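PDB 4ZOH: putative oxidoreductase molybdopterin-binding subunit from Sulfolobus tokodaii, which probably serves as the molybdenum-bearing subunit of an oxidoreductase of the aldehyde oxidase and xanthine dehydrogenase family, binding a pterin cytosine dinucleotide cofactor. Local coordinates for residues K40-I46 / T70-V76; V108-A114 / V321-I325; V298-V302 / A334-G339; I311-I316 / N374-V378. All coordinates share one frame; numbering follows the deposited sequence.

Interaction 1. Residues K40-I46 / T70-V76; sequences KYPHARI and TKETTYV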
loop_
_atom_site.group_PDB
_atom_site.type_symbol
_atom_site.label_atom_id
_atom_site.label_comp_id
_atom_site.label_asym_id
_atom_site.label_seq_id
_atom_site.Cartn_x
_atom_site.Cartn_y
_atom_site.Cartn_z
ATOM N N LYS A 40 -5.111 24.634 -24.784
ATOM C CA LYS A 40 -6.143 24.507 -25.814
ATOM C C LYS A 40 -5.677 25.076 -27.159
ATOM O O LYS A 40 -6.395 25.004 -28.130
ATOM C CB LYS A 40 -7.466 25.089 -25.376
ATOM C CG LYS A 40 -7.390 26.596 -25.251
ATOM C CD LYS A 40 -8.754 27.220 -25.548
ATOM C CE LYS A 40 -9.342 27.918 -24.345
ATOM N NZ LYS A 40 -10.822 28.128 -24.512
ATOM N N TYR A 41 -4.441 25.566 -27.243
ATOM C CA TYR A 41 -3.916 26.116 -28.512
ATOM C C TYR A 41 -2.633 25.459 -28.963
ATOM O O TYR A 41 -1.847 24.991 -28.123
ATOM C CB TYR A 41 -3.663 27.634 -28.370
ATOM C CG TYR A 41 -4.943 28.439 -28.227
ATOM C CD1 TYR A 41 -5.847 28.556 -29.299
ATOM C CD2 TYR A 41 -5.248 29.131 -27.021
ATOM C CE1 TYR A 41 -7.012 29.311 -29.160
ATOM C CE2 TYR A 41 -6.417 29.886 -26.882
ATOM C CZ TYR A 41 -7.273 29.986 -27.956
ATOM O OH TYR A 41 -8.435 30.702 -27.854
ATOM N N PRO A 42 -2.415 25.395 -30.301
ATOM C CA PRO A 42 -1.186 24.801 -30.829
ATOM C C PRO A 42 0.087 25.559 -30.507
ATOM O O PRO A 42 1.191 24.948 -30.398
ATOM C CB PRO A 42 -1.427 24.772 -32.359
ATOM C CG PRO A 42 -2.629 25.649 -32.589
ATOM C CD PRO A 42 -3.441 25.633 -31.346
ATOM N N HIS A 43 -0.028 26.882 -30.399
ATOM C CA HIS A 43 1.151 27.756 -30.138
ATOM C C HIS A 43 0.695 29.076 -29.534
ATOM O O HIS A 43 -0.104 29.807 -30.122
ATOM C CB HIS A 43 1.979 28.035 -31.386
ATOM C CG HIS A 43 3.386 28.494 -31.104
ATOM N ND1 HIS A 43 4.232 28.997 -32.086
ATOM C CD2 HIS A 43 4.090 28.538 -29.950
ATOM C CE1 HIS A 43 5.414 29.268 -31.559
ATOM N NE2 HIS A 43 5.353 29.000 -30.257
ATOM N N ALA A 44 1.147 29.336 -28.308
ATOM C CA ALA A 44 0.657 30.480 -27.520
ATOM C C ALA A 44 1.634 30.837 -26.443
ATOM O O ALA A 44 2.373 29.959 -25.906
ATOM C CB ALA A 44 -0.719 30.253 -26.919
ATOM N N ARG A 45 1.654 32.141 -26.144
ATOM C CA ARG A 45 2.241 32.585 -24.875
ATOM C C ARG A 45 1.212 32.427 -23.813
ATOM O O ARG A 45 0.017 32.573 -24.078
ATOM C CB ARG A 45 2.844 34.004 -24.936
ATOM C CG ARG A 45 4.221 33.854 -25.531
ATOM C CD ARG A 45 5.058 35.098 -25.385
ATOM N NE ARG A 45 6.246 34.972 -26.219
ATOM C CZ ARG A 45 6.325 35.342 -27.501
ATOM N NH1 ARG A 45 5.272 35.882 -28.165
ATOM N NH2 ARG A 45 7.493 35.150 -28.123
ATOM N N ILE A 46 1.682 32.053 -22.626
ATOM C CA ILE A 46 0.770 31.777 -21.510
ATOM C C ILE A 46 1.120 32.489 -20.192
ATOM O O ILE A 46 2.299 32.612 -19.850
ATOM C CB ILE A 46 0.665 30.231 -21.230
ATOM C CG1 ILE A 46 2.050 29.575 -21.235
ATOM C CG2 ILE A 46 -0.331 29.556 -22.211
ATOM C CD1 ILE A 46 2.168 28.391 -20.265
ATOM N N THR A 70 6.003 27.045 -19.276
ATOM C CA THR A 70 5.948 28.233 -18.334
ATOM C C THR A 70 5.539 29.539 -19.007
ATOM O O THR A 70 4.555 30.127 -18.604
ATOM C CB THR A 70 7.282 28.462 -17.635
ATOM O OG1 THR A 70 8.293 28.529 -18.630
ATOM C CG2 THR A 70 7.622 27.320 -16.718
ATOM N N LYS A 71 6.256 29.957 -20.063
ATOM C CA LYS A 71 5.881 31.145 -20.920
ATOM C C LYS A 71 5.240 30.821 -22.255
ATOM O O LYS A 71 4.464 31.647 -22.809
ATOM C CB LYS A 71 7.094 31.978 -21.306
ATOM C CG LYS A 71 8.348 31.766 -20.514
ATOM C CD LYS A 71 8.427 32.763 -19.389
ATOM C CE LYS A 71 9.889 32.928 -18.999
ATOM N NZ LYS A 71 9.895 33.397 -17.591
ATOM N N GLU A 72 5.585 29.647 -22.808
ATOM C CA GLU A 72 5.192 29.350 -24.173
ATOM C C GLU A 72 4.825 27.862 -24.356
ATOM O O GLU A 72 5.684 26.968 -24.172
ATOM C CB GLU A 72 6.318 29.761 -25.128
ATOM C CG GLU A 72 5.919 29.843 -26.627
ATOM C CD GLU A 72 7.137 30.179 -27.506
ATOM O OE1 GLU A 72 8.073 30.853 -27.002
ATOM O OE2 GLU A 72 7.196 29.739 -28.689
ATOM N N THR A 73 3.563 27.640 -24.724
ATOM C CA THR A 73 3.069 26.319 -25.043
ATOM C C THR A 73 3.124 26.038 -26.552
ATOM O O THR A 73 2.684 26.891 -27.337
ATOM C CB THR A 73 1.652 26.083 -24.503
ATOM O OG1 THR A 73 1.264 24.734 -24.838
ATOM C CG2 THR A 73 0.654 27.056 -25.063
ATOM N N THR A 74 3.603 24.831 -26.911
ATOM C CA THR A 74 3.841 24.382 -28.260
ATOM C C THR A 74 2.964 23.266 -28.884
ATOM O O THR A 74 3.303 22.805 -29.996
ATOM C CB THR A 74 5.282 23.986 -28.440
ATOM O OG1 THR A 74 5.656 23.086 -27.391
ATOM C CG2 THR A 74 6.209 25.238 -28.388
ATOM N N TYR A 75 1.859 22.859 -28.226
ATOM C CA TYR A 75 0.899 21.875 -28.793
ATOM C C TYR A 75 -0.328 21.819 -27.952
ATOM O O TYR A 75 -0.230 21.917 -26.715
ATOM C CB TYR A 75 1.535 20.448 -28.951
ATOM C CG TYR A 75 2.095 19.775 -27.719
ATOM C CD1 TYR A 75 1.350 18.795 -27.029
ATOM C CD2 TYR A 75 3.352 20.122 -27.197
ATOM C CE1 TYR A 75 1.855 18.161 -25.906
ATOM C CE2 TYR A 75 3.859 19.496 -26.069
ATOM C CZ TYR A 75 3.091 18.486 -25.426
ATOM O OH TYR A 75 3.593 17.822 -24.306
ATOM N N VAL A 76 -1.488 21.718 -28.589
ATOM C CA VAL A 76 -2.717 21.318 -27.904
ATOM C C VAL A 76 -2.428 20.004 -27.133
ATOM O O VAL A 76 -1.761 19.069 -27.674
ATOM C CB VAL A 76 -3.838 21.135 -28.881
ATOM C CG1 VAL A 76 -5.193 20.848 -28.195
ATOM C CG2 VAL A 76 -3.920 22.392 -29.737
#
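His43 and Glu72 each swing CG opposite the backbone nitrogen (chi1 -160° and -165°), and Glu72 then runs on extended, which carries its carboxylate to the edge of the imidazole. There NE2 of His43 donates to OE2 of Glu72 at 2.5 Å, close to the ring plane and on the anti side of the carboxylate, the two flat groups turned 30° apart. OE2 also accepts from Ser123 N, while ND1 of His43 bonds Asp106 O; with both ring nitrogens engaged this way, the imidazole is probably protonated. Next to this pair runs a short antiparallel ladder in the a/b hammerhead domain, where strand 72-73 forms one edge of a three-stranded sheet and strand 44-48 its centre. Ala44 N gives to Thr73 O at 3.0 Å, Thr73 N returns to Ala44 O at 2.9 Å, and Ile46 N reaches Lys71 O at 2.8 Å. Thr73 suits its place twice over: its CG2 packs 3.9 Å from CB of Ala44 and also meets CG2 of Ile46, while its hydroxyl bonds Gln78. Farther along, CD of Pro42 lies alongside CG2 of Val76 at 3.6 Å.

Interaction 2. Residues V108-A114 / V321-I325; sequences VLDPEKA and VHTNI
Asn324 has its side-chain amide held at three points: OD1 takes the backbone N-H of Val108 at 2.8 Å, and ND2 gives to the carbonyls of Val121 and Thr74. With CG beside its own backbone nitrogen (chi1 -68°), the amide swings back toward Val108, whose carbonyl oxygen in turn accepts from Asn324 N at 2.8 Å in a nearly straight bond. Both backbone polar groups of Val108, N-H and C=O, are thus taken up by one residue, which sits at the centre of an inverse gamma turn in the loop that follows strand 313-321. The contact joins this loop of the molybdopterin-binding domain to the chain entering the short helix 111-114, more than 200 residues earlier. Asp110 caps that helix: its OD1 accepts from Glu112 N, met from above the carboxylate plane, which fixes the start of the helix whose Pro111 and Ala114 meet the loop. Beyond the polar pair the chemistry turns apolar. Thr323 fits because its two branches part company: the hydroxyl bonds Asn282, while CG2 lies 3.5 Å from CA of Pro111 and 3.4 Å from Leu109 O. Leu109 bends its tip back, so that CD2 meets CG2 of Ile325 at 3.9 Å. Pro111, rigid at the first turn of the helix, sets its CB against CB of Val321. Small Ala114 permits the closest approach of the helix, with CB 3.7 Å from CG1 of Val321 and 3.3 Å from the carbonyl oxygen of His322.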
loop_
_atom_site.group_PDB
_atom_site.type_symbol
_atom_site.label_atom_id
_atom_site.label_comp_id
_atom_site.label_asym_id
_atom_site.label_seq_id
_atom_site.Cartn_x
_atom_site.Cartn_y
_atom_site.Cartn_z
ATOM N N VAL A 108 2.734 25.782 -37.001
ATOM C CA VAL A 108 2.854 24.950 -38.181
ATOM C C VAL A 108 2.559 23.441 -37.858
ATOM O O VAL A 108 3.116 22.911 -36.900
ATOM C CB VAL A 108 4.218 25.213 -38.859
ATOM C CG1 VAL A 108 5.384 24.780 -38.029
ATOM C CG2 VAL A 108 4.253 24.622 -40.260
ATOM N N LEU A 109 1.674 22.822 -38.654
ATOM C CA LEU A 109 1.194 21.413 -38.563
ATOM C C LEU A 109 1.872 20.443 -39.544
ATOM O O LEU A 109 2.151 19.257 -39.238
ATOM C CB LEU A 109 -0.344 21.386 -38.758
ATOM C CG LEU A 109 -1.098 22.242 -37.737
ATOM C CD1 LEU A 109 -2.603 22.128 -37.940
ATOM C CD2 LEU A 109 -0.730 21.888 -36.287
ATOM N N ASP A 110 2.183 20.952 -40.723
ATOM C CA ASP A 110 2.745 20.118 -41.767
ATOM C C ASP A 110 4.255 20.183 -41.742
ATOM O O ASP A 110 4.791 21.282 -41.881
ATOM C CB ASP A 110 2.110 20.624 -43.061
ATOM C CG ASP A 110 2.718 19.985 -44.324
ATOM O OD1 ASP A 110 3.758 19.282 -44.312
ATOM O OD2 ASP A 110 2.136 20.266 -45.380
ATOM N N PRO A 111 4.970 19.027 -41.571
ATOM C CA PRO A 111 6.426 19.067 -41.399
ATOM C C PRO A 111 7.210 19.557 -42.632
ATOM O O PRO A 111 8.392 19.995 -42.512
ATOM C CB PRO A 111 6.799 17.600 -41.082
ATOM C CG PRO A 111 5.690 16.782 -41.664
ATOM C CD PRO A 111 4.462 17.622 -41.435
ATOM N N GLU A 112 6.555 19.438 -43.794
ATOM C CA GLU A 112 7.045 19.956 -45.051
ATOM C C GLU A 112 7.045 21.462 -45.128
ATOM O O GLU A 112 8.021 22.010 -45.606
ATOM C CB GLU A 112 6.218 19.411 -46.197
ATOM C CG GLU A 112 6.927 18.273 -46.884
ATOM C CD GLU A 112 6.287 17.962 -48.212
ATOM O OE1 GLU A 112 6.955 18.147 -49.243
ATOM O OE2 GLU A 112 5.087 17.601 -48.204
ATOM N N LYS A 113 5.960 22.109 -44.699
ATOM C CA LYS A 113 5.956 23.545 -44.399
ATOM C C LYS A 113 6.998 23.881 -43.348
ATOM O O LYS A 113 7.782 24.792 -43.544
ATOM C CB LYS A 113 4.606 23.997 -43.868
ATOM C CG LYS A 113 3.617 24.524 -44.877
ATOM C CD LYS A 113 3.026 23.407 -45.715
ATOM C CE LYS A 113 2.041 23.908 -46.782
ATOM N NZ LYS A 113 0.626 24.044 -46.284
ATOM N N ALA A 114 7.061 23.094 -42.265
ATOM C CA ALA A 114 7.798 23.481 -41.063
ATOM C C ALA A 114 9.274 23.572 -41.345
ATOM O O ALA A 114 10.005 24.428 -40.754
ATOM C CB ALA A 114 7.555 22.483 -39.907
ATOM N N VAL A 321 11.496 16.710 -38.342
ATOM C CA VAL A 321 11.088 18.064 -38.221
ATOM C C VAL A 321 10.081 18.232 -37.118
ATOM O O VAL A 321 9.165 17.440 -37.094
ATOM C CB VAL A 321 10.360 18.516 -39.521
ATOM C CG1 VAL A 321 10.376 20.050 -39.647
ATOM C CG2 VAL A 321 11.078 17.958 -40.732
ATOM N N HIS A 322 10.161 19.319 -36.308
ATOM C CA HIS A 322 9.083 19.697 -35.339
ATOM C C HIS A 322 7.861 20.259 -35.992
ATOM O O HIS A 322 7.971 20.889 -37.047
ATOM C CB HIS A 322 9.602 20.765 -34.351
ATOM C CG HIS A 322 10.753 20.288 -33.539
ATOM N ND1 HIS A 322 10.623 19.265 -32.621
ATOM C CD2 HIS A 322 12.059 20.626 -33.549
ATOM C CE1 HIS A 322 11.801 19.035 -32.057
ATOM N NE2 HIS A 322 12.690 19.854 -32.589
ATOM N N THR A 323 6.703 20.068 -35.369
ATOM C CA THR A 323 5.508 20.778 -35.754
ATOM C C THR A 323 4.783 21.041 -34.421
ATOM O O THR A 323 5.111 20.420 -33.418
ATOM C CB THR A 323 4.579 19.952 -36.769
ATOM O OG1 THR A 323 4.130 18.717 -36.160
ATOM C CG2 THR A 323 5.301 19.614 -38.077
ATOM N N ASN A 324 3.747 21.876 -34.430
ATOM C CA ASN A 324 2.971 22.211 -33.232
ATOM C C ASN A 324 1.954 21.169 -32.815
ATOM O O ASN A 324 0.767 21.503 -32.674
ATOM C CB ASN A 324 2.312 23.595 -33.357
ATOM C CG ASN A 324 3.339 24.714 -33.351
ATOM O OD1 ASN A 324 3.667 25.254 -34.406
ATOM N ND2 ASN A 324 3.909 25.017 -32.151
ATOM N N ILE A 325 2.429 19.911 -32.611
ATOM C CA ILE A 325 1.560 18.830 -32.112
ATOM C C ILE A 325 2.293 18.029 -31.087
ATOM O O ILE A 325 3.586 18.116 -30.896
ATOM C CB ILE A 325 1.027 17.895 -33.255
ATOM C CG1 ILE A 325 2.196 17.135 -33.901
ATOM C CG2 ILE A 325 0.207 18.677 -34.266
ATOM C CD1 ILE A 325 1.759 16.189 -35.009
#

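Interaction 3. Residues V298-V302 / A334-G339; sequences VKSTV and AGRPEG
Thr301, Ser300 and Gly335 carry most of this meeting between helix 288-304 and the start of helix 336-353. Thr301 divides its branches: with chi1 at -57°, OG1 lies beside its own backbone nitrogen and comes 2.8 Å from Gly335 O, with Asn297 O as a second acceptor within reach of the same hydroxyl, while CG2, anti to the backbone N, packs against the first turn of the other helix, 3.6 Å from Gly339 N and 3.8 Å from CB of Glu338. With both branches gone, as in an alanine here, Gly335 O would probably lose the nearby hydroxyl and a gap would open beside Glu338 and Gly339. Gly335, at the N-cap, suits its place on two counts: its phi of 98° would press a side chain against the preceding carbonyl, and a CB would run into CB of Ser300. Gly339 is similarly bare, so its CA approaches Thr301 O to 3.5 Å in a CH-O contact and the backbones come unusually near, with CA of Thr301 and CA of Gly339 4.2 Å apart. Ser300, small enough to lie against the loop, sets CB 3.6 Å from Ala334 O and 3.9 Å from CD of Arg336. Its OG is hydrogen-bonded to a water that also accepts from NH2 of Arg336, at the edge of the guanidinium. Salt bridges to Glu413 and Glu672 hold the remainder of that arginine. Close helix packing through glycines probably helps to place this loop beside the molybdenum site, where the side chain of Ala334 lies about 5 Å from the metal.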
loop_
_atom_site.group_PDB
_atom_site.type_symbol
_atom_site.label_atom_id
_atom_site.label_comp_id
_atom_site.label_asym_id
_atom_site.label_seq_id
_atom_site.Cartn_x
_atom_site.Cartn_y
_atom_site.Cartn_z
ATOM N N VAL A 298 13.694 7.515 -36.607
ATOM C CA VAL A 298 13.864 8.022 -37.980
ATOM C C VAL A 298 14.974 7.310 -38.732
ATOM O O VAL A 298 14.822 6.918 -39.923
ATOM C CB VAL A 298 14.002 9.582 -38.011
ATOM C CG1 VAL A 298 14.341 10.054 -39.420
ATOM C CG2 VAL A 298 12.707 10.235 -37.513
ATOM N N LYS A 299 16.049 7.107 -38.032
ATOM C CA LYS A 299 17.170 6.399 -38.512
ATOM C C LYS A 299 16.857 4.942 -38.821
ATOM O O LYS A 299 17.333 4.430 -39.845
ATOM C CB LYS A 299 18.302 6.506 -37.521
ATOM C CG LYS A 299 18.714 7.987 -37.393
ATOM C CD LYS A 299 19.856 8.109 -36.415
ATOM C CE LYS A 299 20.024 9.529 -35.932
ATOM N NZ LYS A 299 21.305 9.415 -35.159
ATOM N N SER A 300 16.022 4.323 -37.969
ATOM C CA SER A 300 15.599 2.928 -38.192
ATOM C C SER A 300 14.819 2.837 -39.494
ATOM O O SER A 300 15.094 1.933 -40.301
ATOM C CB SER A 300 14.737 2.468 -37.015
ATOM O OG SER A 300 15.573 2.347 -35.904
ATOM N N THR A 301 13.913 3.807 -39.728
ATOM C CA THR A 301 13.157 3.830 -40.946
ATOM C C THR A 301 14.074 3.872 -42.203
ATOM O O THR A 301 13.928 3.019 -43.113
ATOM C CB THR A 301 12.275 5.046 -40.989
ATOM O OG1 THR A 301 11.430 5.053 -39.842
ATOM C CG2 THR A 301 11.445 5.094 -42.286
ATOM N N VAL A 302 15.030 4.824 -42.236
ATOM C CA VAL A 302 15.940 4.934 -43.392
ATOM C C VAL A 302 16.760 3.668 -43.507
ATOM O O VAL A 302 16.848 3.081 -44.579
ATOM C CB VAL A 302 16.918 6.164 -43.387
ATOM C CG1 VAL A 302 17.540 6.343 -44.798
ATOM C CG2 VAL A 302 16.187 7.441 -43.054
ATOM N N ALA A 334 8.833 1.097 -33.922
ATOM C CA ALA A 334 9.708 2.244 -33.635
ATOM C C ALA A 334 10.612 2.591 -34.863
ATOM O O ALA A 334 11.874 2.451 -34.811
ATOM C CB ALA A 334 10.555 1.916 -32.410
ATOM N N GLY A 335 9.955 2.906 -35.962
ATOM C CA GLY A 335 10.649 3.262 -37.216
ATOM C C GLY A 335 10.773 2.113 -38.235
ATOM O O GLY A 335 10.828 2.342 -39.452
ATOM N N ARG A 336 10.895 0.882 -37.755
ATOM C CA ARG A 336 11.051 -0.256 -38.691
ATOM C C ARG A 336 9.810 -0.548 -39.550
ATOM O O ARG A 336 9.973 -0.848 -40.748
ATOM C CB ARG A 336 11.580 -1.483 -38.003
ATOM C CG ARG A 336 13.036 -1.374 -37.628
ATOM C CD ARG A 336 13.251 -1.056 -36.162
ATOM N NE ARG A 336 12.826 -2.179 -35.364
ATOM C CZ ARG A 336 12.649 -2.172 -34.033
ATOM N NH1 ARG A 336 12.236 -3.293 -33.412
ATOM N NH2 ARG A 336 12.870 -1.055 -33.330
ATOM N N PRO A 337 8.570 -0.380 -38.982
ATOM C CA PRO A 337 7.383 -0.580 -39.797
ATOM C C PRO A 337 7.341 0.384 -41.001
ATOM O O PRO A 337 6.947 -0.026 -42.140
ATOM C CB PRO A 337 6.233 -0.240 -38.849
ATOM C CG PRO A 337 6.767 -0.563 -37.527
ATOM C CD PRO A 337 8.209 -0.236 -37.544
ATOM N N GLU A 338 7.636 1.656 -40.749
ATOM C CA GLU A 338 7.605 2.649 -41.832
ATOM C C GLU A 338 8.567 2.266 -42.975
ATOM O O GLU A 338 8.183 2.243 -44.124
ATOM C CB GLU A 338 7.917 4.031 -41.288
ATOM C CG GLU A 338 6.938 4.505 -40.213
ATOM C CD GLU A 338 7.391 4.145 -38.791
ATOM O OE1 GLU A 338 7.563 2.930 -38.472
ATOM O OE2 GLU A 338 7.555 5.088 -37.948
ATOM N N GLY A 339 9.789 1.944 -42.630
ATOM C CA GLY A 339 10.833 1.564 -43.600
ATOM C C GLY A 339 10.491 0.298 -44.425
ATOM O O GLY A 339 10.597 0.345 -45.640
HETATM O O HOH W 1 13.976 1.723 -33.794
#

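Interaction 4. Residues I311-I316 / N374-V378; sequences IIGADI and NIFGV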
loop_
_atom_site.group_PDB
_atom_site.type_symbol
_atom_site.label_atom_id
_atom_site.label_comp_id
_atom_site.label_asym_id
_atom_site.label_seq_id
_atom_site.Cartn_x
_atom_site.Cartn_y
_atom_site.Cartn_z
ATOM N N ILE A 311 19.678 -4.589 -53.450
ATOM C CA ILE A 311 19.688 -3.196 -53.975
ATOM C C ILE A 311 21.147 -2.785 -54.321
ATOM O O ILE A 311 22.101 -3.112 -53.580
ATOM C CB ILE A 311 19.112 -2.173 -52.905
ATOM C CG1 ILE A 311 17.642 -2.427 -52.605
ATOM C CG2 ILE A 311 19.275 -0.698 -53.257
ATOM C CD1 ILE A 311 16.680 -2.287 -53.765
ATOM N N ILE A 312 21.348 -2.056 -55.405
ATOM C CA ILE A 312 22.778 -1.778 -55.721
ATOM C C ILE A 312 23.219 -0.403 -55.216
ATOM O O ILE A 312 24.324 -0.283 -54.766
ATOM C CB ILE A 312 23.229 -2.174 -57.169
ATOM C CG1 ILE A 312 22.588 -1.280 -58.235
ATOM C CG2 ILE A 312 22.942 -3.653 -57.469
ATOM C CD1 ILE A 312 23.560 -0.227 -58.711
ATOM N N GLY A 313 22.350 0.600 -55.269
ATOM C CA GLY A 313 22.635 1.857 -54.564
ATOM C C GLY A 313 21.395 2.595 -54.085
ATOM O O GLY A 313 20.322 2.425 -54.657
ATOM N N ALA A 314 21.542 3.444 -53.066
ATOM C CA ALA A 314 20.432 4.337 -52.673
ATOM C C ALA A 314 20.943 5.670 -52.131
ATOM O O ALA A 314 22.019 5.749 -51.569
ATOM C CB ALA A 314 19.559 3.647 -51.606
ATOM N N ASP A 315 20.105 6.661 -52.188
ATOM C CA ASP A 315 20.463 7.976 -51.771
ATOM C C ASP A 315 19.191 8.594 -51.184
ATOM O O ASP A 315 18.345 9.004 -51.946
ATOM C CB ASP A 315 20.971 8.788 -53.008
ATOM C CG ASP A 315 21.422 10.253 -52.651
ATOM O OD1 ASP A 315 21.014 10.801 -51.593
ATOM O OD2 ASP A 315 22.190 10.865 -53.440
ATOM N N ILE A 316 19.067 8.666 -49.840
ATOM C CA ILE A 316 17.811 9.159 -49.177
ATOM C C ILE A 316 18.096 10.354 -48.298
ATOM O O ILE A 316 18.959 10.330 -47.450
ATOM C CB ILE A 316 17.133 8.058 -48.282
ATOM C CG1 ILE A 316 16.880 6.783 -49.145
ATOM C CG2 ILE A 316 15.826 8.587 -47.651
ATOM C CD1 ILE A 316 15.718 6.904 -50.114
ATOM N N ASN A 374 23.379 -4.819 -45.636
ATOM C CA ASN A 374 22.615 -3.966 -46.551
ATOM C C ASN A 374 23.399 -2.676 -46.908
ATOM O O ASN A 374 24.446 -2.372 -46.327
ATOM C CB ASN A 374 21.137 -3.740 -46.074
ATOM C CG ASN A 374 20.913 -2.492 -45.146
ATOM O OD1 ASN A 374 21.807 -1.700 -44.862
ATOM N ND2 ASN A 374 19.672 -2.356 -44.641
ATOM N N ILE A 375 22.809 -1.924 -47.809
ATOM C CA ILE A 375 23.372 -0.784 -48.447
ATOM C C ILE A 375 23.635 0.351 -47.458
ATOM O O ILE A 375 24.575 1.172 -47.667
ATOM C CB ILE A 375 22.455 -0.421 -49.651
ATOM C CG1 ILE A 375 23.251 -0.198 -50.920
ATOM C CG2 ILE A 375 21.541 0.769 -49.409
ATOM C CD1 ILE A 375 24.175 -1.326 -51.294
ATOM N N PHE A 376 22.838 0.397 -46.375
ATOM C CA PHE A 376 22.970 1.445 -45.379
ATOM C C PHE A 376 23.680 0.936 -44.150
ATOM O O PHE A 376 23.553 1.519 -43.069
ATOM C CB PHE A 376 21.614 2.060 -45.031
ATOM C CG PHE A 376 21.058 2.971 -46.089
ATOM C CD1 PHE A 376 21.898 3.771 -46.865
ATOM C CD2 PHE A 376 19.659 3.080 -46.281
ATOM C CE1 PHE A 376 21.358 4.633 -47.837
ATOM C CE2 PHE A 376 19.120 3.917 -47.256
ATOM C CZ PHE A 376 19.975 4.717 -48.024
ATOM N N GLY A 377 24.368 -0.190 -44.299
ATOM C CA GLY A 377 25.233 -0.731 -43.263
ATOM C C GLY A 377 24.604 -1.670 -42.230
ATOM O O GLY A 377 25.287 -2.060 -41.277
ATOM N N VAL A 378 23.325 -2.056 -42.388
ATOM C CA VAL A 378 22.728 -3.009 -41.398
ATOM C C VAL A 378 23.188 -4.439 -41.732
ATOM O O VAL A 378 22.948 -4.937 -42.832
ATOM C CB VAL A 378 21.196 -2.984 -41.443
ATOM C CG1 VAL A 378 20.629 -3.755 -40.248
ATOM C CG2 VAL A 378 20.684 -1.560 -41.521
#
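Ile375 and Phe376 push their side chains against the start of strand 313-321. CD1 of Ile375 sits against two successive backbone carbonyls, 3.6 Å from both Ile311 O and Ile312 O, while its other branch, CG2, faces CB of Ala314 at 4.1 Å. Phe376 has CG anti to the carbonyl carbon (chi1 -74°), which turns the ring toward the strand: CZ lies 3.8 Å from CB of Ala314 and 3.9 Å from CG1 of Ile316, which arrives at the ring edge. Ala314 is small enough for both residues to press on it. CG2 of Ile375 also rests over one ring face of its neighbour Phe376, toward the rim. A serine in place of Ile375 would probably open a gap beside Ala314 and the carbonyls of Ile311 and Ile312, and leave one rim of the Phe376 face without its cover. Behind this shell stands a type I turn from Asn374 to Gly377. Asn374 OD1 takes Phe376 N at 2.8 Å, an Asx turn, and Val378 N at 2.9 Å, the two donors coming from opposite faces of the amide plane; ND2 bonds Arg303 O and the hydroxyl of Tyr380. Gly377 suits the positive phi (88°) at the turn's end. Farther out, Val302 of helix 288-304 packs on both Phe376 and Ile316. Because Asn374 spends OD1 inside the turn and the strand's backbone bonds its sheet neighbours, what passes between the segments is apolar fit, dependent on shape rather than bond direction.

How the interactions relate
Interactions 1 and 4 are partly buried, and only interaction 1, at the edge of a three-stranded sheet in the hammerhead domain, includes exposed residues, while interactions 2 and 3 are buried. Backbone bonds and a His-carboxylate bond dominate interaction 1; interaction 2 mixes a polar pair with apolar packing, interaction 3 rests on glycine-assisted helix contact near the molybdenum, and interaction 4 is apolar. Strand 313-321 links two of them: its start lies in interaction 4, its end in interaction 2. Interactions 1 and 2 meet where Asn324 ND2 probably donates to Thr74 O. Val302, in a segment of interaction 3, reaches interaction 4, so these touch through helix 288-304. Interactions 1 and 4 stand farthest apart, about 41 Å between centres.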